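Local coordinates for protein fructosyl amine:oxygen oxidoreductase (Neosartorya fumigata, PDB 4WCT) that probably catalyses the FAD-dependent oxidative deglycation of fructosyl amines (Amadori products), with molecular oxygen as the electron acceptor, at residues S210-V218 / H373-V381; D243-P254 / R314-P322. All coordinates share one frame; numbering follows the deposited sequence. Where two conformers were deposited one is given.

Along the chain from the N terminus, the first half of contact 1 comes in the hairpin of strands 208-214 and 217-223. After strand 233-236 comes the irregular run 243-254, the first half of contact 2. Contact 2 closes at 314-322, after strands of the ten-stranded mixed sheet. Contact 1 closes only at 373-381, so contact 2 is nested inside its loop. Contact 1 ties the three-stranded antiparallel sheet to the six-stranded sheet, which is consistent with the Rossmann-type FAD-binding fold of this family. Contact 2 ties the segment leaving that sheet to the ten-stranded one. The two contacts touch where Leu246 meets Tyr213 and Val381, and Leu211 packs on Leu245.

Contact 1 (S210-V218 / H373-V381); sequences SLVYEDGDV and HPEHPSLLV
Tyr213, Gly216 and Asp217 of a beta hairpin dock on His376 and Ser378 of a loop in a mixed polar and aromatic contact. It lies near the protein surface, where strands 208-214 and 217-223 meet the loop leading into strand 379-383. Tyr213 presents its ring edge to the face of His376. This is a T-shaped stack, with planes at 66° and Tyr213 CE2 3.6 Å from His376 CE1. CE2 sits over the centre of that face, and Glu375 CB covers the opposite face. The imidazole is also fixed at its rim. Its ND1 donates to Gly216 O over 2.9 Å, almost straight at 171° and in the ring plane, but from above the carbonyl plane.

The hairpin turns through a type I' turn from Glu214 to Asp217. The loop makes a type I turn from His376 to Leu379 and enters the six-stranded sheet, consistent with a Rossmann-type FAD-binding fold, where strand 379-383 lies beside strand 233-236. Asp217 grips this second turn with both oxygens. Its carboxylate reaches Ser378 because CG lies opposite the backbone N (chi1 -156°). OD1 takes the Ser378 N-H on its syn lone pair at 3.0 Å, and also accepts from Val218 N. Asp217 OD2 receives Ser378 OG at 2.6 Å from above the carboxylate plane. The Pro377 ring lies against the same carboxylate.

Deeper in, contacts are apolar. Val218 CG2 packs 3.9 Å from Leu379 CB and also meets His376 CB. Leu211 CD1 reaches Leu379 CD2 at 4.1 Å, the two side chains crossing at about a right angle.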
loop_
_atom_site.group_PDB
_atom_site.type_symbol
_atom_site.label_atom_id
_atom_site.label_comp_id
_atom_site.label_asym_id
_atom_site.label_seq_id
_atom_site.Cartn_x
_atom_site.Cartn_y
_atom_site.Cartn_z
ATOM N N SER A 210 22.555 5.878 -2.775
ATOM C CA SER A 210 23.321 5.308 -1.669
ATOM C C SER A 210 23.024 6.079 -0.388
ATOM O O SER A 210 22.850 7.289 -0.418
ATOM C CB SER A 210 24.847 5.372 -1.948
ATOM O OG SER A 210 25.541 4.689 -0.915
ATOM N N LEU A 211 23.074 5.380 0.731
ATOM C CA LEU A 211 23.244 6.013 2.024
ATOM C C LEU A 211 24.733 6.313 2.208
ATOM O O LEU A 211 25.578 5.667 1.582
ATOM C CB LEU A 211 22.770 5.106 3.154
ATOM C CG LEU A 211 21.292 4.675 3.111
ATOM C CD1 LEU A 211 20.962 3.765 4.280
ATOM C CD2 LEU A 211 20.388 5.899 3.110
ATOM N N VAL A 212 25.005 7.331 3.004
ATOM C CA VAL A 212 26.362 7.790 3.279
ATOM C C VAL A 212 26.701 7.524 4.748
ATOM O O VAL A 212 25.900 7.769 5.642
ATOM C CB VAL A 212 26.512 9.278 2.927
ATOM C CG1 VAL A 212 27.939 9.762 3.174
ATOM C CG2 VAL A 212 26.126 9.503 1.481
ATOM N N TYR A 213 27.847 6.876 4.980
ATOM C CA TYR A 213 28.236 6.446 6.325
ATOM C C TYR A 213 29.509 7.127 6.781
ATOM O O TYR A 213 30.362 7.429 5.968
ATOM C CB TYR A 213 28.476 4.947 6.345
ATOM C CG TYR A 213 27.239 4.133 6.102
ATOM C CD1 TYR A 213 26.874 3.770 4.810
ATOM C CD2 TYR A 213 26.516 3.611 7.160
ATOM C CE1 TYR A 213 25.741 3.012 4.566
ATOM C CE2 TYR A 213 25.438 2.760 6.921
ATOM C CZ TYR A 213 25.025 2.530 5.622
ATOM O OH TYR A 213 23.912 1.737 5.394
ATOM N N GLU A 214 29.576 7.424 8.070
ATOM C CA GLU A 214 30.815 7.876 8.715
ATOM C C GLU A 214 30.848 7.317 10.116
ATOM O O GLU A 214 29.858 7.401 10.836
ATOM C CB GLU A 214 30.878 9.394 8.768
ATOM C CG GLU A 214 31.256 10.010 7.432
ATOM C CD GLU A 214 31.154 11.522 7.435
ATOM O OE1 GLU A 214 31.113 12.113 8.538
ATOM O OE2 GLU A 214 31.101 12.112 6.333
ATOM N N ASP A 215 31.975 6.709 10.487
ATOM C CA ASP A 215 32.131 6.144 11.827
ATOM C C ASP A 215 31.022 5.142 12.183
ATOM O O ASP A 215 30.513 5.153 13.300
ATOM C CB ASP A 215 32.148 7.264 12.871
ATOM C CG ASP A 215 33.410 8.107 12.800
ATOM O OD1 ASP A 215 34.432 7.614 12.279
ATOM O OD2 ASP A 215 33.381 9.264 13.268
ATOM N N GLY A 216 30.564 4.398 11.187
ATOM C CA GLY A 216 29.648 3.298 11.396
ATOM C C GLY A 216 28.195 3.728 11.518
ATOM O O GLY A 216 27.343 2.918 11.871
ATOM N N ASP A 217 27.926 5.006 11.276
ATOM C CA ASP A 217 26.546 5.512 11.312
ATOM C C ASP A 217 26.173 6.202 9.996
ATOM O O ASP A 217 27.034 6.608 9.229
ATOM C CB ASP A 217 26.385 6.467 12.503
ATOM C CG ASP A 217 24.959 6.601 12.977
ATOM O OD1 ASP A 217 24.056 5.961 12.389
ATOM O OD2 ASP A 217 24.722 7.417 13.903
ATOM N N VAL A 218 24.869 6.383 9.753
ATOM C CA VAL A 218 24.409 7.062 8.555
ATOM C C VAL A 218 24.377 8.564 8.780
ATOM O O VAL A 218 23.775 9.051 9.750
ATOM C CB VAL A 218 22.998 6.545 8.139
ATOM C CG1 VAL A 218 22.427 7.357 6.987
ATOM C CG2 VAL A 218 23.091 5.080 7.762
ATOM N N HIS A 373 17.814 1.599 13.111
ATOM C CA HIS A 373 18.721 0.519 12.728
ATOM C C HIS A 373 19.675 0.241 13.908
ATOM O O HIS A 373 20.276 1.168 14.447
ATOM C CB HIS A 373 19.514 0.937 11.500
ATOM C CG HIS A 373 20.230 -0.186 10.835
ATOM N ND1 HIS A 373 21.197 -0.928 11.477
ATOM C CD2 HIS A 373 20.005 -0.813 9.654
ATOM C CE1 HIS A 373 21.545 -1.954 10.718
ATOM N NE2 HIS A 373 20.905 -1.848 9.567
ATOM N N PRO A 374 19.850 -1.041 14.260
ATOM C CA PRO A 374 20.593 -1.301 15.487
ATOM C C PRO A 374 22.069 -0.943 15.369
ATOM O O PRO A 374 22.714 -0.759 16.396
ATOM C CB PRO A 374 20.410 -2.818 15.719
ATOM C CG PRO A 374 19.824 -3.365 14.468
ATOM C CD PRO A 374 19.054 -2.215 13.845
ATOM N N GLU A 375 22.619 -1.005 14.165
ATOM C CA GLU A 375 24.050 -0.740 13.937
ATOM C C GLU A 375 24.281 0.708 13.526
ATOM O O GLU A 375 25.421 1.160 13.485
ATOM C CB GLU A 375 24.623 -1.642 12.833
ATOM C CG GLU A 375 24.175 -3.090 12.859
ATOM C CD GLU A 375 24.485 -3.757 14.169
ATOM O OE1 GLU A 375 25.566 -3.467 14.716
ATOM O OE2 GLU A 375 23.629 -4.517 14.675
ATOM N N HIS A 376 23.224 1.378 13.066
ATOM C CA HIS A 376 23.311 2.753 12.574
ATOM C C HIS A 376 22.179 3.603 13.151
ATOM O O HIS A 376 21.157 3.827 12.501
ATOM C CB HIS A 376 23.294 2.840 11.049
ATOM C CG HIS A 376 23.970 1.700 10.365
ATOM N ND1 HIS A 376 25.336 1.509 10.413
ATOM C CD2 HIS A 376 23.497 0.789 9.486
ATOM C CE1 HIS A 376 25.653 0.452 9.687
ATOM N NE2 HIS A 376 24.556 -0.006 9.116
ATOM N N PRO A 377 22.364 4.092 14.377
ATOM C CA PRO A 377 21.252 4.660 15.149
ATOM C C PRO A 377 20.663 5.939 14.573
ATOM O O PRO A 377 19.558 6.320 14.957
ATOM C CB PRO A 377 21.883 4.976 16.516
ATOM C CG PRO A 377 23.368 4.961 16.294
ATOM C CD PRO A 377 23.603 3.986 15.180
ATOM N N SER A 378 21.375 6.603 13.668
ATOM C CA SER A 378 20.818 7.815 13.062
ATOM C C SER A 378 19.915 7.490 11.879
ATOM O O SER A 378 19.354 8.406 11.277
ATOM C CB SER A 378 21.913 8.791 12.644
ATOM O OG SER A 378 22.750 9.071 13.750
ATOM N N LEU A 379 19.825 6.206 11.525
ATOM C CA LEU A 379 18.946 5.768 10.445
ATOM C C LEU A 379 17.667 5.212 11.057
ATOM O O LEU A 379 17.705 4.283 11.864
ATOM C CB LEU A 379 19.642 4.681 9.616
ATOM C CG LEU A 379 18.776 4.026 8.541
ATOM C CD1 LEU A 379 18.484 5.009 7.416
ATOM C CD2 LEU A 379 19.514 2.822 7.985
ATOM N N LEU A 380 16.537 5.687 10.546
ATOM C CA LEU A 380 15.233 5.118 10.849
ATOM C C LEU A 380 14.645 4.559 9.555
ATOM O O LEU A 380 14.696 5.225 8.540
ATOM C CB LEU A 380 14.312 6.203 11.370
ATOM C CG LEU A 380 12.882 5.789 11.702
ATOM C CD1 LEU A 380 12.824 4.906 12.936
ATOM C CD2 LEU A 380 12.072 7.039 11.927
ATOM N N VAL A 381 14.293 3.293 9.571
ATOM C CA VAL A 381 13.597 2.679 8.420
ATOM C C VAL A 381 12.084 2.709 8.660
ATOM O O VAL A 381 11.613 2.483 9.760
ATOM C CB VAL A 381 14.105 1.240 8.122
ATOM C CG1 VAL A 381 15.599 1.235 7.835
ATOM C CG2 VAL A 381 13.775 0.256 9.241
#

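Contact 2 (D243-P254 / R314-P322); sequences DSLLDFKKQLRP and RPGQEKSVP
Lys319 reaches across to the backbone carbonyl of Asp243 rather than to its carboxylate, and waters fill in much of the polar network around it. Its NZ donates to Asp243 O at 3.0 Å, while Asp243 OD2 is 4.1 Å from NZ, beyond salt-bridge range. The extended lysine chain brings CE, not NZ, beside that oxygen. The contact joins an irregular loop and the start of strand 253-263 to strand 318-320. Both strands belong to the ten-stranded mixed sheet and pair with strand 295-310. The loop also holds Leu245, which touches the bound FAD.

Water 1 lies within hydrogen-bonding distance of Asp243 OD1 and Leu246 O, and accepts from Phe248 N and Lys319 NZ. Water 2 bridges Asp243 OD2 to Ser320 O.

At the far end Asp247 and Arg314 form a salt bridge. Arg314 NH2 meets Asp247 OD1 at 2.9 Å, on the syn side, somewhat out of the carboxylate plane and close to the guanidinium plane. The two planes are 72° apart. Water 3 donates to the same OD1 and accepts from Arg314 NH1 and Lys319 NZ, joining the two halves of the network. Asp247 OD1 also accepts from Lys249 N, an Asx turn, so two protein N-H groups and a water meet it. In one of its two conformers, Lys249 also brings NZ to Asp247 OD2. Asp311 is a second acidic partner of Arg314.

Lys250 lays CG over one face of the guanidinium, offset toward the rim. Its chain, extended beyond CG (chi2 -177°), carries NZ on to Gln317 OE1 at 2.9 Å. Water 4 joins the same lysine to Gln317 NE2.

Pro254 closes the other end by packing its CB against Pro322 CG. Ser320 OG donates to Pro254 O over 2.8 Å, tilted 31° from the carbonyl plane.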
loop_
_atom_site.group_PDB
_atom_site.type_symbol
_atom_site.label_atom_id
_atom_site.label_comp_id
_atom_site.label_asym_id
_atom_site.label_seq_id
_atom_site.Cartn_x
_atom_site.Cartn_y
_atom_site.Cartn_z
ATOM N N ASP A 243 14.599 -1.306 -0.821
ATOM C CA ASP A 243 15.353 -2.539 -0.729
ATOM C C ASP A 243 16.697 -2.476 -1.410
ATOM O O ASP A 243 17.531 -3.350 -1.174
ATOM C CB ASP A 243 14.490 -3.672 -1.351
ATOM C CG ASP A 243 14.969 -5.064 -0.994
ATOM O OD1 ASP A 243 15.328 -5.315 0.180
ATOM O OD2 ASP A 243 14.881 -5.943 -1.912
ATOM N N SER A 244 16.881 -1.529 -2.334
ATOM C CA SER A 244 18.155 -1.368 -3.034
ATOM C C SER A 244 19.137 -0.431 -2.313
ATOM O O SER A 244 20.328 -0.387 -2.671
ATOM C CB SER A 244 17.908 -0.874 -4.460
ATOM O OG SER A 244 17.519 0.484 -4.431
ATOM N N LEU A 245 18.692 0.219 -1.237
ATOM C CA LEU A 245 19.468 1.279 -0.588
ATOM C C LEU A 245 20.051 0.868 0.747
ATOM O O LEU A 245 20.867 1.579 1.317
ATOM C CB LEU A 245 18.596 2.527 -0.386
ATOM C CG LEU A 245 18.140 3.187 -1.672
ATOM C CD1 LEU A 245 17.255 4.361 -1.322
ATOM C CD2 LEU A 245 19.317 3.657 -2.514
ATOM N N LEU A 246 19.619 -0.276 1.253
ATOM C CA LEU A 246 20.094 -0.815 2.517
ATOM C C LEU A 246 20.005 -2.326 2.410
ATOM O O LEU A 246 19.080 -2.837 1.790
ATOM C CB LEU A 246 19.224 -0.318 3.663
ATOM C CG LEU A 246 19.517 -0.830 5.063
ATOM C CD1 LEU A 246 20.757 -0.113 5.590
ATOM C CD2 LEU A 246 18.326 -0.612 5.983
ATOM N N ASP A 247 20.890 -3.037 3.100
ATOM C CA ASP A 247 20.739 -4.469 3.265
ATOM C C ASP A 247 19.731 -4.802 4.363
ATOM O O ASP A 247 20.006 -4.653 5.542
ATOM C CB ASP A 247 22.092 -5.137 3.560
ATOM C CG ASP A 247 22.003 -6.655 3.610
ATOM O OD1 ASP A 247 20.905 -7.237 3.409
ATOM O OD2 ASP A 247 23.049 -7.277 3.939
ATOM N N PHE A 248 18.496 -5.086 3.945
ATOM C CA PHE A 248 17.435 -5.394 4.874
ATOM C C PHE A 248 17.462 -6.842 5.349
ATOM O O PHE A 248 16.564 -7.273 6.099
ATOM C CB PHE A 248 16.086 -5.079 4.223
ATOM C CG PHE A 248 15.678 -3.647 4.337
ATOM C CD1 PHE A 248 15.047 -3.201 5.472
ATOM C CD2 PHE A 248 15.956 -2.747 3.328
ATOM C CE1 PHE A 248 14.649 -1.888 5.593
ATOM C CE2 PHE A 248 15.574 -1.425 3.450
ATOM C CZ PHE A 248 14.917 -1.008 4.587
ATOM N N LYS A 249 18.494 -7.596 4.961
ATOM C CA LYS A 249 18.683 -8.960 5.487
ATOM C C LYS A 249 17.455 -9.817 5.185
ATOM O O LYS A 249 16.969 -10.564 6.034
ATOM C CB LYS A 249 18.967 -8.915 6.991
ATOM C CG LYS A 249 20.177 -8.060 7.333
ATOM C CD LYS A 249 21.439 -8.607 6.685
ATOM C CE LYS A 249 22.683 -7.889 7.187
ATOM N NZ LYS A 249 23.858 -8.076 6.295
ATOM N N LYS A 250 16.930 -9.641 3.974
ATOM C CA LYS A 250 15.769 -10.385 3.473
ATOM C C LYS A 250 14.421 -10.026 4.090
ATOM O O LYS A 250 13.419 -10.644 3.744
ATOM C CB LYS A 250 15.988 -11.899 3.500
ATOM C CG LYS A 250 17.235 -12.317 2.749
ATOM C CD LYS A 250 17.356 -13.840 2.751
ATOM C CE LYS A 250 18.658 -14.294 2.120
ATOM N NZ LYS A 250 18.733 -15.789 2.098
ATOM N N GLN A 251 14.361 -8.916 4.820
ATOM C CA GLN A 251 13.136 -8.544 5.477
ATOM C C GLN A 251 12.115 -7.939 4.516
ATOM O O GLN A 251 10.920 -7.907 4.827
ATOM C CB GLN A 251 13.377 -7.574 6.635
ATOM C CG GLN A 251 14.159 -8.178 7.790
ATOM C CD GLN A 251 14.416 -7.155 8.866
ATOM O OE1 GLN A 251 13.594 -6.946 9.765
ATOM N NE2 GLN A 251 15.459 -6.400 8.682
ATOM N N LEU A 252 12.552 -7.518 3.340
ATOM C CA LEU A 252 11.629 -6.987 2.328
ATOM C C LEU A 252 11.588 -7.870 1.108
ATOM O O LEU A 252 12.623 -8.193 0.522
ATOM C CB LEU A 252 12.009 -5.556 1.940
ATOM C CG LEU A 252 11.946 -4.480 3.029
ATOM C CD1 LEU A 252 12.350 -3.127 2.409
ATOM C CD2 LEU A 252 10.570 -4.362 3.697
ATOM N N ARG A 253 10.370 -8.097 0.595
ATOM C CA ARG A 253 10.187 -8.689 -0.716
ATOM C C ARG A 253 9.435 -7.715 -1.596
ATOM O O ARG A 253 8.232 -7.593 -1.463
ATOM C CB ARG A 253 9.406 -9.997 -0.632
ATOM C CG ARG A 253 9.268 -10.668 -1.962
ATOM C CD ARG A 253 8.374 -11.905 -1.945
ATOM N NE ARG A 253 6.981 -11.549 -1.706
ATOM C CZ ARG A 253 6.024 -12.433 -1.452
ATOM N NH1 ARG A 253 6.291 -13.749 -1.491
ATOM N NH2 ARG A 253 4.813 -11.996 -1.145
ATOM N N PRO A 254 10.136 -7.040 -2.519
ATOM C CA PRO A 254 9.396 -6.201 -3.445
ATOM C C PRO A 254 8.470 -7.046 -4.317
ATOM O O PRO A 254 8.911 -8.002 -4.941
ATOM C CB PRO A 254 10.488 -5.529 -4.282
ATOM C CG PRO A 254 11.689 -5.520 -3.379
ATOM C CD PRO A 254 11.590 -6.812 -2.608
ATOM N N ARG A 314 24.623 -11.841 -2.951
ATOM C CA ARG A 314 24.377 -13.188 -2.460
ATOM C C ARG A 314 24.434 -14.177 -3.609
ATOM O O ARG A 314 23.440 -14.455 -4.263
ATOM C CB ARG A 314 23.026 -13.283 -1.743
ATOM C CG ARG A 314 22.889 -12.400 -0.511
ATOM C CD ARG A 314 21.582 -12.700 0.214
ATOM N NE ARG A 314 21.375 -11.901 1.421
ATOM C CZ ARG A 314 21.035 -10.608 1.448
ATOM N NH1 ARG A 314 20.731 -9.935 0.347
ATOM N NH2 ARG A 314 20.968 -9.994 2.608
ATOM N N PRO A 315 25.632 -14.741 -3.850
ATOM C CA PRO A 315 25.830 -15.680 -4.957
ATOM C C PRO A 315 24.808 -16.803 -4.968
ATOM O O PRO A 315 24.529 -17.391 -3.938
ATOM C CB PRO A 315 27.256 -16.225 -4.704
ATOM C CG PRO A 315 27.948 -15.102 -4.013
ATOM C CD PRO A 315 26.890 -14.441 -3.134
ATOM N N GLY A 316 24.239 -17.053 -6.140
ATOM C CA GLY A 316 23.291 -18.097 -6.350
ATOM C C GLY A 316 21.888 -17.807 -5.857
ATOM O O GLY A 316 21.025 -18.678 -5.934
ATOM N N GLN A 317 21.672 -16.602 -5.314
ATOM C CA GLN A 317 20.352 -16.248 -4.785
ATOM C C GLN A 317 19.687 -15.163 -5.605
ATOM O O GLN A 317 20.320 -14.557 -6.454
ATOM C CB GLN A 317 20.474 -15.771 -3.338
ATOM C CG GLN A 317 21.095 -16.823 -2.427
ATOM C CD GLN A 317 21.034 -16.451 -0.972
ATOM O OE1 GLN A 317 20.012 -15.969 -0.494
ATOM N NE2 GLN A 317 22.139 -16.653 -0.251
ATOM N N GLU A 318 18.383 -15.033 -5.405
ATOM C CA GLU A 318 17.536 -14.109 -6.170
ATOM C C GLU A 318 17.162 -12.944 -5.285
ATOM O O GLU A 318 16.957 -13.116 -4.088
ATOM C CB GLU A 318 16.212 -14.780 -6.567
ATOM C CG GLU A 318 16.300 -16.090 -7.316
ATOM C CD GLU A 318 14.940 -16.770 -7.415
ATOM O OE1 GLU A 318 14.447 -16.827 -8.531
ATOM O OE2 GLU A 318 14.336 -17.153 -6.372
ATOM N N LYS A 319 16.848 -11.836 -5.927
ATOM C CA LYS A 319 16.312 -10.665 -5.262
ATOM C C LYS A 319 15.365 -9.987 -6.278
ATOM O O LYS A 319 15.778 -9.637 -7.380
ATOM C CB LYS A 319 17.464 -9.718 -4.906
ATOM C CG LYS A 319 17.096 -8.537 -4.017
ATOM C CD LYS A 319 18.321 -7.857 -3.393
ATOM C CE LYS A 319 17.886 -6.714 -2.482
ATOM N NZ LYS A 319 18.970 -5.831 -1.997
ATOM N N SER A 320 14.141 -9.693 -5.838
ATOM C CA SER A 320 13.133 -9.050 -6.680
ATOM C C SER A 320 13.378 -7.538 -6.838
ATOM O O SER A 320 13.528 -6.822 -5.845
ATOM C CB SER A 320 11.750 -9.270 -6.060
ATOM O OG SER A 320 10.735 -8.731 -6.918
ATOM N N VAL A 321 13.437 -7.078 -8.080
ATOM C CA VAL A 321 13.734 -5.683 -8.396
ATOM C C VAL A 321 12.559 -5.068 -9.135
ATOM O O VAL A 321 12.251 -5.453 -10.258
ATOM C CB VAL A 321 14.982 -5.551 -9.290
ATOM C CG1 VAL A 321 15.291 -4.070 -9.498
ATOM C CG2 VAL A 321 16.140 -6.265 -8.608
ATOM N N PRO A 322 11.999 -3.991 -8.591
ATOM C CA PRO A 322 10.910 -3.324 -9.311
ATOM C C PRO A 322 11.320 -2.704 -10.615
ATOM O O PRO A 322 12.467 -2.273 -10.779
ATOM C CB PRO A 322 10.451 -2.225 -8.340
ATOM C CG PRO A 322 10.923 -2.676 -6.994
ATOM C CD PRO A 322 12.200 -3.441 -7.243
HETATM O O HOH W 1 17.896 -5.370 1.032
HETATM O O HOH W 2 15.145 -5.059 -4.544
HETATM O O HOH W 3 20.433 -7.047 0.343
HETATM O O HOH W 4 21.845 -16.124 2.503
#